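Local coordinates for dienelactone hydrolase (Anabaena variabilis, PDB 2O2G), which probably acts as a hydrolase of the dienelactone hydrolase family, with the alpha/beta-hydrolase fold, at residues G45-S50 against L69-T74. Numbering follows the deposited sequence.
With SO4 (sulfate ion), chain B.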
ATOM      1  N   GLY A  45      11.519   7.617  -0.982  1.00 26.55           N
ATOM      2  CA  GLY A  45      11.857   8.754  -1.845  1.00 30.35           C
ATOM      3  C   GLY A  45      10.719   9.178  -2.753  1.00 32.13           C
ATOM      4  O   GLY A  45      10.847  10.180  -3.465  1.00 31.91           O
ATOM      5  N   SER A  46       9.587   8.464  -2.697  1.00 33.48           N
ATOM      6  CA  SER A  46       8.459   8.752  -3.577  1.00 34.58           C
ATOM      7  C   SER A  46       7.396   9.616  -2.855  1.00 34.97           C
ATOM      8  O   SER A  46       7.644  10.158  -1.767  1.00 38.14           O
ATOM      9  CB  SER A  46       7.882   7.435  -4.113  1.00 33.38           C
ATOM     10  OG  SER A  46       7.211   7.629  -5.349  1.00 47.14           O
ATOM     11  N   SER A  47       6.225   9.748  -3.467  1.00 34.26           N
ATOM     12  CA  SER A  47       5.172  10.579  -2.915  1.00 34.40           C
ATOM     13  C   SER A  47       3.807  10.086  -3.368  1.00 32.39           C
ATOM     14  O   SER A  47       3.693   9.092  -4.091  1.00 32.84           O
ATOM     15  CB  SER A  47       5.366  11.993  -3.429  1.00 33.38           C
ATOM     16  OG  SER A  47       5.201  11.996  -4.827  1.00 28.11           O
ATOM     17  N   ARG A  48       2.776  10.815  -2.963  1.00 28.95           N
ATOM     18  CA  ARG A  48       1.429  10.507  -3.357  1.00 28.57           C
ATOM     19  C   ARG A  48       1.233  10.764  -4.853  1.00 28.70           C
ATOM     20  O   ARG A  48       0.248  10.324  -5.449  1.00 30.32           O
ATOM     21  CB  ARG A  48       0.438  11.304  -2.515  1.00 28.99           C
ATOM     22  CG  ARG A  48       0.379  12.783  -2.823  1.00 28.83           C
ATOM     23  CD  ARG A  48      -0.427  13.472  -1.770  1.00 23.33           C
ATOM     24  NE  ARG A  48      -0.888  14.771  -2.196  1.00 20.03           N
ATOM     25  CZ  ARG A  48      -0.134  15.853  -2.309  1.00 25.84           C
ATOM     26  NH1 ARG A  48       1.155  15.810  -2.028  1.00 25.41           N
ATOM     27  NH2 ARG A  48      -0.688  16.990  -2.702  1.00 29.41           N
ATOM     28  N   TYR A  49       2.168  11.477  -5.468  1.00 31.52           N
ATOM     29  CA  TYR A  49       2.124  11.726  -6.907  1.00 32.03           C
ATOM     30  C   TYR A  49       2.766  10.643  -7.728  1.00 31.25           C
ATOM     31  O   TYR A  49       2.764  10.765  -8.936  1.00 29.59           O
ATOM     32  CB  TYR A  49       2.796  13.045  -7.254  1.00 33.41           C
ATOM     33  CG  TYR A  49       1.968  14.201  -6.867  1.00 36.77           C
ATOM     34  CD1 TYR A  49       0.817  14.522  -7.583  1.00 46.55           C
ATOM     35  CD2 TYR A  49       2.323  14.987  -5.793  1.00 41.97           C
ATOM     36  CE1 TYR A  49       0.047  15.620  -7.228  1.00 49.04           C
ATOM     37  CE2 TYR A  49       1.579  16.071  -5.432  1.00 49.41           C
ATOM     38  CZ  TYR A  49       0.431  16.393  -6.150  1.00 52.17           C
ATOM     39  OH  TYR A  49      -0.328  17.474  -5.769  1.00 50.67           O
ATOM     40  N   SER A  50       3.309   9.594  -7.096  1.00 33.87           N
ATOM     41  CA  SER A  50       3.901   8.483  -7.857  1.00 32.78           C
ATOM     42  C   SER A  50       3.054   8.153  -9.067  1.00 32.01           C
ATOM     43  O   SER A  50       1.901   7.779  -8.879  1.00 32.27           O
ATOM     44  CB  SER A  50       3.938   7.203  -7.024  1.00 33.38           C
ATOM     45  OG  SER A  50       4.162   6.073  -7.865  1.00 28.38           O
ATOM     46  N   LEU A  69      -4.140   8.003  -1.667  1.00 25.72           N
ATOM     47  CA  LEU A  69      -2.737   8.108  -1.990  1.00 26.95           C
ATOM     48  C   LEU A  69      -2.240   9.165  -1.028  1.00 27.52           C
ATOM     49  O   LEU A  69      -2.721  10.280  -1.045  1.00 27.34           O
ATOM     50  CB  LEU A  69      -2.588   8.553  -3.433  1.00 25.07           C
ATOM     51  CG  LEU A  69      -2.960   7.459  -4.447  1.00 31.15           C
ATOM     52  CD1 LEU A  69      -3.417   8.085  -5.737  1.00 25.66           C
ATOM     53  CD2 LEU A  69      -1.803   6.545  -4.659  1.00 31.83           C
ATOM     54  N   ILE A  70      -1.285   8.788  -0.192  1.00 26.42           N
ATOM     55  CA  ILE A  70      -0.757   9.654   0.855  1.00 27.78           C
ATOM     56  C   ILE A  70       0.759   9.836   0.862  1.00 26.78           C
ATOM     57  O   ILE A  70       1.503   8.979   0.406  1.00 26.04           O
ATOM     58  CB  ILE A  70      -1.242   9.061   2.197  1.00 25.94           C
ATOM     59  CG1 ILE A  70      -1.281  10.120   3.279  1.00 35.54           C
ATOM     60  CG2 ILE A  70      -0.471   7.786   2.600  1.00 26.95           C
ATOM     61  CD1 ILE A  70      -2.131   9.711   4.407  1.00 42.03           C
ATOM     62  N   ASP A  71       1.222  10.970   1.357  1.00 27.03           N
ATOM     63  CA  ASP A  71       2.624  11.155   1.597  1.00 27.81           C
ATOM     64  C   ASP A  71       2.815  10.630   3.019  1.00 29.79           C
ATOM     65  O   ASP A  71       2.178  11.114   3.961  1.00 28.10           O
ATOM     66  CB  ASP A  71       3.025  12.634   1.529  1.00 30.47           C
ATOM     67  CG  ASP A  71       3.058  13.178   0.104  1.00 28.82           C
ATOM     68  OD1 ASP A  71       3.251  12.394  -0.851  1.00 32.09           O
ATOM     69  OD2 ASP A  71       2.921  14.401  -0.032  1.00 37.36           O
ATOM     70  N   LEU A  72       3.687   9.655   3.201  1.00 27.89           N
ATOM     71  CA  LEU A  72       3.958   9.156   4.536  1.00 28.39           C
ATOM     72  C   LEU A  72       4.804  10.119   5.340  1.00 25.03           C
ATOM     73  O   LEU A  72       4.824  10.043   6.581  1.00 28.54           O
ATOM     74  CB  LEU A  72       4.590   7.767   4.478  1.00 31.27           C
ATOM     75  CG  LEU A  72       3.543   6.729   4.006  1.00 33.38           C
ATOM     76  CD1 LEU A  72       4.211   5.370   3.864  1.00 44.00           C
ATOM     77  CD2 LEU A  72       2.367   6.613   4.942  1.00 48.84           C
ATOM     78  N   LEU A  73       5.521  11.005   4.667  1.00 24.39           N
ATOM     79  CA  LEU A  73       6.294  12.009   5.374  1.00 24.53           C
ATOM     80  C   LEU A  73       5.643  13.375   5.181  1.00 26.03           C
ATOM     81  O   LEU A  73       4.931  13.601   4.180  1.00 24.68           O
ATOM     82  CB  LEU A  73       7.730  12.064   4.882  1.00 24.53           C
ATOM     83  CG  LEU A  73       8.522  10.762   4.905  1.00 27.54           C
ATOM     84  CD1 LEU A  73       9.917  11.011   4.351  1.00 25.46           C
ATOM     85  CD2 LEU A  73       8.598  10.206   6.298  1.00 25.53           C
ATOM     86  N   THR A  74       5.887  14.283   6.128  1.00 25.32           N
ATOM     87  CA  THR A  74       5.385  15.638   5.987  1.00 27.57           C
ATOM     88  C   THR A  74       6.205  16.316   4.922  1.00 24.59           C
ATOM     89  O   THR A  74       7.290  15.871   4.555  1.00 24.04           O
ATOM     90  CB  THR A  74       5.507  16.518   7.272  1.00 28.10           C
ATOM     91  OG1 THR A  74       6.880  16.701   7.584  1.00 24.36           O
ATOM     92  CG2 THR A  74       4.768  15.892   8.428  1.00 28.26           C
TER
HETATM   93  S   SO4 B 223       6.721   3.924  -6.027  1.00 24.56           S
HETATM   94  O1  SO4 B 223       5.897   4.263  -4.881  1.00 18.37           O
HETATM   95  O2  SO4 B 223       7.312   5.154  -6.468  1.00 27.45           O
HETATM   96  O3  SO4 B 223       5.822   3.481  -7.075  1.00 31.81           O
HETATM   97  O4  SO4 B 223       7.714   2.899  -5.724  1.00 25.21           O
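Asp71 grips Arg48 twice, once at its backbone and once at its guanidinium, so that a single carboxylate ties the loop between strand 36-41 and helix 51-63 to segment 69-74. The stronger hold is on the main chain: Arg48 N donates to Asp71 OD1 at 2.7 Å, with an N-H...O angle of 155°, and meets the oxygen nearly head-on along its C-O bond. The other oxygen, OD2, forms a salt bridge with Arg48 NH1 (3.0 Å), but an N-H...O angle of only 134° makes this hydrogen bond weak. OD2 lies at the edge of the guanidinium, near its plane, although the carboxylate stands almost perpendicular to that plane. Arg48 NE is satisfied weakly by Asn27 OD1 on strand 22-29, and Tyr49 CE2 lies over one guanidinium face, toward its rim. With CG set between the backbone N and the carbonyl carbon (chi1 72°), the extended arginine chain runs past Asp71, and its CB packs 3.6 Å from Leu69 O. The loop also satisfies two of its own donors: Ser47 OG accepts from Tyr49 N in an ST turn, and Ser47 O from Ser50 N in a type I turn. Ser50 OG, at the N-cap, accepts from Asn53 N of helix 51-63. Ser46 OG and Ser50 OG hold a sulfate, probably from the crystallisation liquor. Replacing Asp71 by an alanine is likely to leave Arg48 N without this acceptor and the guanidinium without this counter-charge, so that the arginine side chain could turn more easily. Glu78 OE2 also lies close to OD2; if both acids are ionised, the arginine would probably offset part of their repulsion while joining loop to strand.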